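PDB 4KRD: PHO85 cyclin-10 from Saccharomyces cerevisiae, which partners the cyclin-dependent kinase PHO85 to phosphorylate and down-regulate the glycogen synthase GSY2, restraining glycogen accumulation when growth conditions are favourable. Local coordinates for residues Ala41-Thr46 and Phe107-Leu112. Sequence-based numbering, arbitrary orientation.
Sequences ANFKET and FLIDTL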
ATOM      1  N   ALA B  41     -11.306 -14.060  20.018  1.00 46.48           N
ATOM      2  CA  ALA B  41     -10.822 -15.149  20.864  1.00 46.19           C
ATOM      3  C   ALA B  41      -9.423 -15.629  20.457  1.00 44.40           C
ATOM      4  O   ALA B  41      -8.575 -15.882  21.309  1.00 42.59           O
ATOM      5  CB  ALA B  41     -11.816 -16.318  20.853  1.00 49.78           C
ATOM      6  N   ASN B  42      -9.180 -15.760  19.156  1.00 41.12           N
ATOM      7  CA  ASN B  42      -7.868 -16.188  18.684  1.00 39.22           C
ATOM      8  C   ASN B  42      -6.793 -15.176  19.048  1.00 35.56           C
ATOM      9  O   ASN B  42      -5.661 -15.540  19.344  1.00 40.11           O
ATOM     10  CB  ASN B  42      -7.885 -16.422  17.171  1.00 38.98           C
ATOM     11  CG  ASN B  42      -8.802 -17.558  16.774  1.00 49.57           C
ATOM     12  OD1 ASN B  42      -9.259 -18.326  17.625  1.00 46.24           O
ATOM     13  ND2 ASN B  42      -9.081 -17.671  15.481  1.00 43.98           N
ATOM     14  N   PHE B  43      -7.169 -13.902  19.024  1.00 38.71           N
ATOM     15  CA  PHE B  43      -6.278 -12.808  19.366  1.00 38.38           C
ATOM     16  C   PHE B  43      -5.874 -12.946  20.834  1.00 37.39           C
ATOM     17  O   PHE B  43      -4.691 -13.016  21.170  1.00 38.64           O
ATOM     18  CB  PHE B  43      -7.021 -11.488  19.107  1.00 38.68           C
ATOM     19  CG  PHE B  43      -6.169 -10.249  19.218  1.00 40.15           C
ATOM     20  CD1 PHE B  43      -4.789 -10.308  19.105  1.00 34.31           C
ATOM     21  CD2 PHE B  43      -6.771  -9.007  19.402  1.00 41.01           C
ATOM     22  CE1 PHE B  43      -4.019  -9.155  19.188  1.00 30.31           C
ATOM     23  CE2 PHE B  43      -6.012  -7.849  19.489  1.00 40.38           C
ATOM     24  CZ  PHE B  43      -4.628  -7.929  19.394  1.00 37.35           C
ATOM     25  N   LYS B  44      -6.870 -12.996  21.710  1.00 39.24           N
ATOM     26  CA  LYS B  44      -6.634 -13.185  23.143  1.00 34.98           C
ATOM     27  C   LYS B  44      -5.834 -14.448  23.448  1.00 36.19           C
ATOM     28  O   LYS B  44      -4.895 -14.423  24.244  1.00 36.73           O
ATOM     29  CB  LYS B  44      -7.967 -13.204  23.894  1.00 37.73           C
ATOM     30  N   GLU B  45      -6.185 -15.553  22.804  1.00 38.87           N
ATOM     31  CA  GLU B  45      -5.525 -16.827  23.108  1.00 43.51           C
ATOM     32  C   GLU B  45      -4.066 -16.842  22.643  1.00 38.10           C
ATOM     33  O   GLU B  45      -3.203 -17.447  23.285  1.00 43.36           O
ATOM     34  CB  GLU B  45      -6.312 -17.997  22.512  1.00 43.37           C
ATOM     35  CG  GLU B  45      -5.902 -19.351  23.066  1.00 47.18           C
ATOM     36  CD  GLU B  45      -6.639 -20.496  22.397  1.00 53.98           C
ATOM     37  OE1 GLU B  45      -7.540 -20.221  21.580  1.00 55.40           O
ATOM     38  OE2 GLU B  45      -6.317 -21.670  22.683  1.00 55.96           O
ATOM     39  N   THR B  46      -3.782 -16.156  21.536  1.00 44.78           N
ATOM     40  CA  THR B  46      -2.405 -16.015  21.061  1.00 37.19           C
ATOM     41  C   THR B  46      -1.579 -15.285  22.106  1.00 33.99           C
ATOM     42  O   THR B  46      -0.454 -15.683  22.420  1.00 31.80           O
ATOM     43  CB  THR B  46      -2.343 -15.246  19.716  1.00 39.66           C
ATOM     44  OG1 THR B  46      -3.079 -15.957  18.713  1.00 36.33           O
ATOM     45  CG2 THR B  46      -0.901 -15.077  19.247  1.00 32.15           C
ATOM     46  N   PHE B 107      -1.683 -11.361  13.585  1.00 29.93           N
ATOM     47  CA  PHE B 107      -0.472 -11.631  12.829  1.00 29.27           C
ATOM     48  C   PHE B 107       0.648 -10.662  13.180  1.00 26.90           C
ATOM     49  O   PHE B 107       1.819 -11.033  13.149  1.00 29.50           O
ATOM     50  CB  PHE B 107      -0.697 -11.627  11.306  1.00 33.64           C
ATOM     51  CG  PHE B 107       0.526 -12.050  10.550  1.00 35.48           C
ATOM     52  CD1 PHE B 107       0.833 -13.402  10.416  1.00 31.78           C
ATOM     53  CD2 PHE B 107       1.407 -11.108  10.034  1.00 31.09           C
ATOM     54  CE1 PHE B 107       1.986 -13.810   9.755  1.00 35.45           C
ATOM     55  CE2 PHE B 107       2.575 -11.510   9.378  1.00 29.98           C
ATOM     56  CZ  PHE B 107       2.859 -12.863   9.238  1.00 35.37           C
ATOM     57  N   LEU B 108       0.302  -9.417  13.502  1.00 27.80           N
ATOM     58  CA  LEU B 108       1.315  -8.447  13.916  1.00 29.72           C
ATOM     59  C   LEU B 108       2.028  -8.912  15.196  1.00 30.27           C
ATOM     60  O   LEU B 108       3.256  -8.820  15.308  1.00 28.15           O
ATOM     61  CB  LEU B 108       0.708  -7.040  14.101  1.00 23.87           C
ATOM     62  CG  LEU B 108       0.178  -6.348  12.832  1.00 31.17           C
ATOM     63  CD1 LEU B 108      -0.446  -4.982  13.157  1.00 27.54           C
ATOM     64  CD2 LEU B 108       1.286  -6.195  11.790  1.00 28.00           C
ATOM     65  N   ILE B 109       1.268  -9.411  16.168  1.00 28.83           N
ATOM     66  CA  ILE B 109       1.909  -9.915  17.371  1.00 29.72           C
ATOM     67  C   ILE B 109       2.676 -11.218  17.096  1.00 27.39           C
ATOM     68  O   ILE B 109       3.764 -11.420  17.638  1.00 30.53           O
ATOM     69  CB  ILE B 109       0.921 -10.044  18.564  1.00 35.86           C
ATOM     70  CG1 ILE B 109      -0.196 -11.033  18.247  1.00 38.13           C
ATOM     71  CG2 ILE B 109       0.328  -8.677  18.932  1.00 32.82           C
ATOM     72  CD1 ILE B 109      -0.966 -11.479  19.509  1.00 44.25           C
ATOM     73  N   ASP B 110       2.114 -12.079  16.243  1.00 28.46           N
ATOM     74  CA  ASP B 110       2.791 -13.281  15.723  1.00 30.40           C
ATOM     75  C   ASP B 110       4.165 -12.951  15.177  1.00 30.20           C
ATOM     76  O   ASP B 110       5.144 -13.603  15.490  1.00 32.14           O
ATOM     77  CB  ASP B 110       2.012 -13.892  14.542  1.00 31.26           C
ATOM     78  CG  ASP B 110       0.781 -14.689  14.969  1.00 37.25           C
ATOM     79  OD1 ASP B 110       0.761 -15.220  16.098  1.00 38.05           O
ATOM     80  OD2 ASP B 110      -0.156 -14.806  14.137  1.00 38.50           O
ATOM     81  N   THR B 111       4.232 -11.941  14.309  1.00 28.84           N
ATOM     82  CA  THR B 111       5.486 -11.659  13.639  1.00 23.15           C
ATOM     83  C   THR B 111       6.474 -10.925  14.546  1.00 25.33           C
ATOM     84  O   THR B 111       7.688 -10.987  14.342  1.00 27.71           O
ATOM     85  CB  THR B 111       5.254 -10.932  12.283  1.00 32.50           C
ATOM     86  OG1 THR B 111       6.444 -11.005  11.485  1.00 31.56           O
ATOM     87  CG2 THR B 111       4.873  -9.483  12.520  1.00 29.47           C
ATOM     88  N   LEU B 112       5.963 -10.233  15.558  1.00 26.62           N
ATOM     89  CA  LEU B 112       6.844  -9.617  16.543  1.00 28.05           C
ATOM     90  C   LEU B 112       7.517 -10.683  17.431  1.00 32.76           C
ATOM     91  O   LEU B 112       8.717 -10.599  17.745  1.00 29.03           O
ATOM     92  CB  LEU B 112       6.061  -8.618  17.405  1.00 29.48           C
ATOM     93  CG  LEU B 112       6.798  -7.892  18.541  1.00 32.02           C
ATOM     94  CD1 LEU B 112       8.123  -7.267  18.079  1.00 33.57           C
ATOM     95  CD2 LEU B 112       5.893  -6.847  19.227  1.00 35.44           C
TER
HETATM   96  O   HOH W   1      -1.702 -16.629  16.300  1.00 34.88           O
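Ile-109 puts its terminal methyl CD1 between Thr-46 and Phe-43, 3.6 Å from CG2 of Thr-46 and 3.9 Å from CE1 of Phe-43. The ring receives this methyl at its edge, close to its own plane, so the contact is not a CH-pi approach over the face. A chi1 of 62° sets CG1 of Ile-109 between its backbone N and carbonyl carbon, and the extended chi2 carries CD1 toward helix 36-54. The helices stand well apart: the segment axes, inclined at 22°, come no closer than 10.5 Å, and the two segments bury just 163 Å² between them.

Thr-46 divides its two branches by chemistry. CG2, anti to the backbone N, faces Ile-109 and lies 3.6 Å from OD1 of Asp-110, whereas OG1 turns back along its own helix and donates to Asn-42 O at 2.7 Å. This donor is tilted 28° from the carbonyl plane and reaches Asn-42 O from the face opposite Thr-46 N. One water donates to both Thr-46 OG1 (2.9 Å) and Asp-110 OD1 (2.8 Å), bridging the helices. A valine in place of Thr-46 would probably leave this water without its bond to helix 36-54 and Asp-110 without its water-mediated link there.

Helix 130-148 adds Val-141 against Phe-43 and Met-136 against Ile-109, while Leu-198 of helix 189-203 touches Asp-110. The contact thus joins helices 36-54 and 99-113 within the mainly helical cyclin domain, pairing sparse apolar packing with a buried, water-mediated polar link that supplies the carboxylate with a donor.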